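Long-range contact in phosphodiesterase (Pseudomonas aeruginosa, PDB 4G75), which is a colicin M-like bacteriocin that binds magnesium and probably kills related bacteria by cleaving the lipid-linked precursor of peptidoglycan: residues 215-220 against 237-242. Numbering follows the deposited sequence.
Sequences TLRIVG and RAYDDL. With MG (magnesium ion), chain B; EDO (1,2-ethanediol), chain C.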
ATOM      1  N   THR A 215      -5.215  -6.048 -14.174  1.00  8.24           N
ATOM      2  CA  THR A 215      -5.420  -6.970 -15.281  1.00  5.50           C
ATOM      3  C   THR A 215      -4.325  -8.019 -15.232  1.00  9.44           C
ATOM      4  O   THR A 215      -3.139  -7.687 -15.242  1.00  8.37           O
ATOM      5  CB  THR A 215      -5.380  -6.242 -16.641  1.00  8.19           C
ATOM      6  OG1 THR A 215      -6.356  -5.190 -16.658  1.00 12.66           O
ATOM      7  CG2 THR A 215      -5.667  -7.215 -17.781  1.00 10.02           C
ATOM      8  N   LEU A 216      -4.727  -9.284 -15.157  1.00  9.36           N
ATOM      9  CA  LEU A 216      -3.771 -10.379 -15.193  1.00 10.30           C
ATOM     10  C   LEU A 216      -3.602 -10.874 -16.621  1.00  6.61           C
ATOM     11  O   LEU A 216      -4.471 -10.660 -17.475  1.00  7.27           O
ATOM     12  CB  LEU A 216      -4.222 -11.539 -14.298  1.00  6.75           C
ATOM     13  CG  LEU A 216      -4.407 -11.255 -12.804  1.00  7.11           C
ATOM     14  CD1 LEU A 216      -4.842 -12.531 -12.092  1.00 14.49           C
ATOM     15  CD2 LEU A 216      -3.118 -10.705 -12.201  1.00 11.38           C
ATOM     16  N   ARG A 217      -2.473 -11.523 -16.868  1.00  7.59           N
ATOM     17  CA  ARG A 217      -2.236 -12.215 -18.127  1.00  6.71           C
ATOM     18  C   ARG A 217      -1.891 -13.660 -17.826  1.00 10.74           C
ATOM     19  O   ARG A 217      -0.957 -13.939 -17.064  1.00 12.23           O
ATOM     20  CB  ARG A 217      -1.081 -11.560 -18.882  1.00  6.77           C
ATOM     21  CG  ARG A 217      -0.897 -12.099 -20.290  1.00 10.57           C
ATOM     22  CD  ARG A 217       0.243 -11.393 -21.000  1.00 16.67           C
ATOM     23  NE  ARG A 217       0.308 -11.781 -22.403  1.00 15.11           N
ATOM     24  CZ  ARG A 217       1.093 -11.202 -23.304  1.00 30.07           C
ATOM     25  NH1 ARG A 217       1.885 -10.199 -22.949  1.00 30.36           N
ATOM     26  NH2 ARG A 217       1.084 -11.624 -24.563  1.00 38.11           N
ATOM     27  N   ILE A 218      -2.651 -14.576 -18.421  1.00  9.88           N
ATOM     28  CA  ILE A 218      -2.434 -16.005 -18.239  1.00 10.01           C
ATOM     29  C   ILE A 218      -1.811 -16.549 -19.509  1.00  8.35           C
ATOM     30  O   ILE A 218      -2.426 -16.508 -20.577  1.00  9.36           O
ATOM     31  CB  ILE A 218      -3.743 -16.748 -17.934  1.00 10.58           C
ATOM     32  CG1 ILE A 218      -4.226 -16.414 -16.519  1.00 18.69           C
ATOM     33  CG2 ILE A 218      -3.536 -18.267 -18.009  1.00 11.75           C
ATOM     34  CD1 ILE A 218      -4.762 -15.030 -16.355  1.00 18.60           C
ATOM     35  N   VAL A 219      -0.589 -17.056 -19.394  0.54  6.94           N
ATOM     36  CA  VAL A 219       0.145 -17.523 -20.565  0.54  9.99           C
ATOM     37  C   VAL A 219       0.820 -18.863 -20.300  0.54 15.33           C
ATOM     38  O   VAL A 219       1.440 -19.065 -19.259  0.54 10.23           O
ATOM     39  CB  VAL A 219       1.202 -16.492 -21.011  0.54 18.21           C
ATOM     40  CG1 VAL A 219       2.204 -16.242 -19.895  0.54 15.13           C
ATOM     41  CG2 VAL A 219       1.904 -16.958 -22.277  0.54 24.50           C
ATOM     42  N   GLY A 220       0.695 -19.782 -21.247  1.00 12.43           N
ATOM     43  CA  GLY A 220       1.280 -21.094 -21.089  1.00  7.64           C
ATOM     44  C   GLY A 220       0.900 -22.059 -22.180  1.00  9.15           C
ATOM     45  O   GLY A 220       0.463 -21.668 -23.264  1.00 11.83           O
ATOM     46  N   ARG A 237       0.989 -13.306 -15.104  1.00  6.22           N
ATOM     47  CA  ARG A 237       1.667 -12.025 -14.982  0.51  6.97           C
ATOM     48  C   ARG A 237       0.628 -10.922 -14.817  1.00  8.16           C
ATOM     49  O   ARG A 237      -0.569 -11.187 -14.824  1.00  7.68           O
ATOM     50  CB  ARG A 237       2.562 -11.764 -16.196  0.51  8.35           C
ATOM     51  CG  ARG A 237       3.556 -12.888 -16.456  0.51 15.54           C
ATOM     52  CD  ARG A 237       4.776 -12.404 -17.226  0.51 12.77           C
ATOM     53  NE  ARG A 237       4.456 -12.048 -18.604  0.51 19.73           N
ATOM     54  CZ  ARG A 237       4.445 -12.916 -19.609  0.51 15.16           C
ATOM     55  NH1 ARG A 237       4.724 -14.193 -19.382  0.51 12.75           N
ATOM     56  NH2 ARG A 237       4.146 -12.510 -20.836  0.51 14.58           N
ATOM     57  N   ALA A 238       1.089  -9.687 -14.660  1.00  8.12           N
ATOM     58  CA  ALA A 238       0.163  -8.584 -14.459  1.00  8.68           C
ATOM     59  C   ALA A 238       0.635  -7.345 -15.187  1.00  7.96           C
ATOM     60  O   ALA A 238       1.830  -7.037 -15.194  1.00  7.37           O
ATOM     61  CB  ALA A 238       0.003  -8.283 -12.972  1.00  6.07           C
ATOM     62  N   TYR A 239      -0.315  -6.624 -15.771  1.00  9.16           N
ATOM     63  CA  TYR A 239      -0.009  -5.363 -16.430  1.00  6.20           C
ATOM     64  C   TYR A 239       0.163  -4.218 -15.433  1.00 12.65           C
ATOM     65  O   TYR A 239      -0.386  -4.249 -14.326  1.00  9.65           O
ATOM     66  CB  TYR A 239      -1.106  -5.003 -17.436  1.00  6.81           C
ATOM     67  CG  TYR A 239      -1.241  -5.984 -18.584  1.00 10.30           C
ATOM     68  CD1 TYR A 239      -0.519  -5.814 -19.759  1.00  8.90           C
ATOM     69  CD2 TYR A 239      -2.090  -7.076 -18.489  1.00  6.76           C
ATOM     70  CE1 TYR A 239      -0.640  -6.705 -20.811  1.00 13.36           C
ATOM     71  CE2 TYR A 239      -2.218  -7.981 -19.541  1.00 10.68           C
ATOM     72  CZ  TYR A 239      -1.489  -7.789 -20.697  1.00 13.86           C
ATOM     73  OH  TYR A 239      -1.613  -8.676 -21.754  1.00 10.89           O
ATOM     74  N   ASP A 240       0.922  -3.203 -15.835  1.00  7.26           N
ATOM     75  CA  ASP A 240       1.060  -2.006 -15.017  1.00 13.62           C
ATOM     76  C   ASP A 240      -0.314  -1.445 -14.707  1.00 11.33           C
ATOM     77  O   ASP A 240      -1.231  -1.517 -15.530  1.00 10.42           O
ATOM     78  CB  ASP A 240       1.860  -0.926 -15.740  1.00  7.76           C
ATOM     79  CG  ASP A 240       3.303  -1.299 -15.952  1.00 12.02           C
ATOM     80  OD1 ASP A 240       3.716  -2.403 -15.552  1.00 10.61           O
ATOM     81  OD2 ASP A 240       4.037  -0.473 -16.531  1.00 17.82           O
ATOM     82  N   ASP A 241      -0.444  -0.840 -13.535  1.00  9.33           N
ATOM     83  CA  ASP A 241      -1.721  -0.311 -13.103  1.00  8.46           C
ATOM     84  C   ASP A 241      -1.556   1.123 -12.618  1.00 11.52           C
ATOM     85  O   ASP A 241      -0.717   1.405 -11.769  1.00 13.08           O
ATOM     86  CB  ASP A 241      -2.280  -1.186 -11.983  1.00 22.32           C
ATOM     87  CG  ASP A 241      -3.780  -1.104 -11.887  1.00 29.92           C
ATOM     88  OD1 ASP A 241      -4.460  -1.707 -12.741  1.00 23.57           O
ATOM     89  OD2 ASP A 241      -4.275  -0.434 -10.960  1.00 14.73           O
ATOM     90  N   LEU A 242      -2.362   2.030 -13.155  1.00 13.01           N
ATOM     91  CA  LEU A 242      -2.232   3.444 -12.809  1.00 11.22           C
ATOM     92  C   LEU A 242      -2.745   3.760 -11.408  1.00 11.90           C
ATOM     93  O   LEU A 242      -3.893   3.455 -11.081  1.00 12.16           O
ATOM     94  CB  LEU A 242      -2.968   4.308 -13.838  1.00 10.34           C
ATOM     95  CG  LEU A 242      -2.836   5.812 -13.624  1.00 18.73           C
ATOM     96  CD1 LEU A 242      -1.415   6.238 -13.930  1.00 13.70           C
ATOM     97  CD2 LEU A 242      -3.827   6.552 -14.500  1.00 30.06           C
TER
HETATM   98 MG    MG B 301      -6.587  -0.780 -10.160  1.00 11.33          MG
HETATM   99  C1  EDO C 302       1.752  -8.536 -19.037  1.00 19.16           C
HETATM  100  O1  EDO C 302       2.232  -8.723 -20.372  1.00 20.96           O
HETATM  101  C2  EDO C 302       2.940  -8.145 -18.167  1.00 25.83           C
HETATM  102  O2  EDO C 302       3.942  -9.159 -18.303  1.00 29.75           O
HETATM  103  O   HOH W   1      -3.259  -3.914 -14.316  1.00 11.43           O
HETATM  104  O   HOH W   2      -7.620   0.285 -12.234  1.00 24.17           O
HETATM  105  O   HOH W   3      -6.644   1.514  -9.087  1.00 17.19           O
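The side chains of R217 and Y239 cross, yet their guanidinium and ring planes are within 11° of parallel. The aliphatic part of R217 makes the contact, CD 3.4 Å from OH of Y239. Its chain runs extended, with CG anti to the backbone N (chi1 -172°), which carries it past the phenol end. Beyond, the guanidinium pairs with D193 and the tyrosine hydroxyl bonds N195, both on strand 188-199. CG2 of T215 touches the CD2-CE2 side of the ring, 3.6 Å from CD2. R237 lies alongside R217. In one of its two conformers NH2 lies over a face of the R217 guanidinium, planes 57° apart and so unstacked, NH1 pairs with E235, and a 1,2-ethanediol, probably from the crystallisation liquor, accepts a bond from each arginine. The segments belong to the antiparallel β-hairpin of strands 213-224 and 229-243. R217 and R237 form a hydrogen-bonded pair, each N 2.8 Å from the other's O. L216 and A238 pack on the opposite face, CD2 to CB 4.0 Å. At Y239 a water enters between the strands. It accepts from N of T215 and lies 2.9 Å from O of Y239 and 3.0 Å from OD1 of D241. OD2 of D241 binds magnesium, with the carbonyls of V211 and E213.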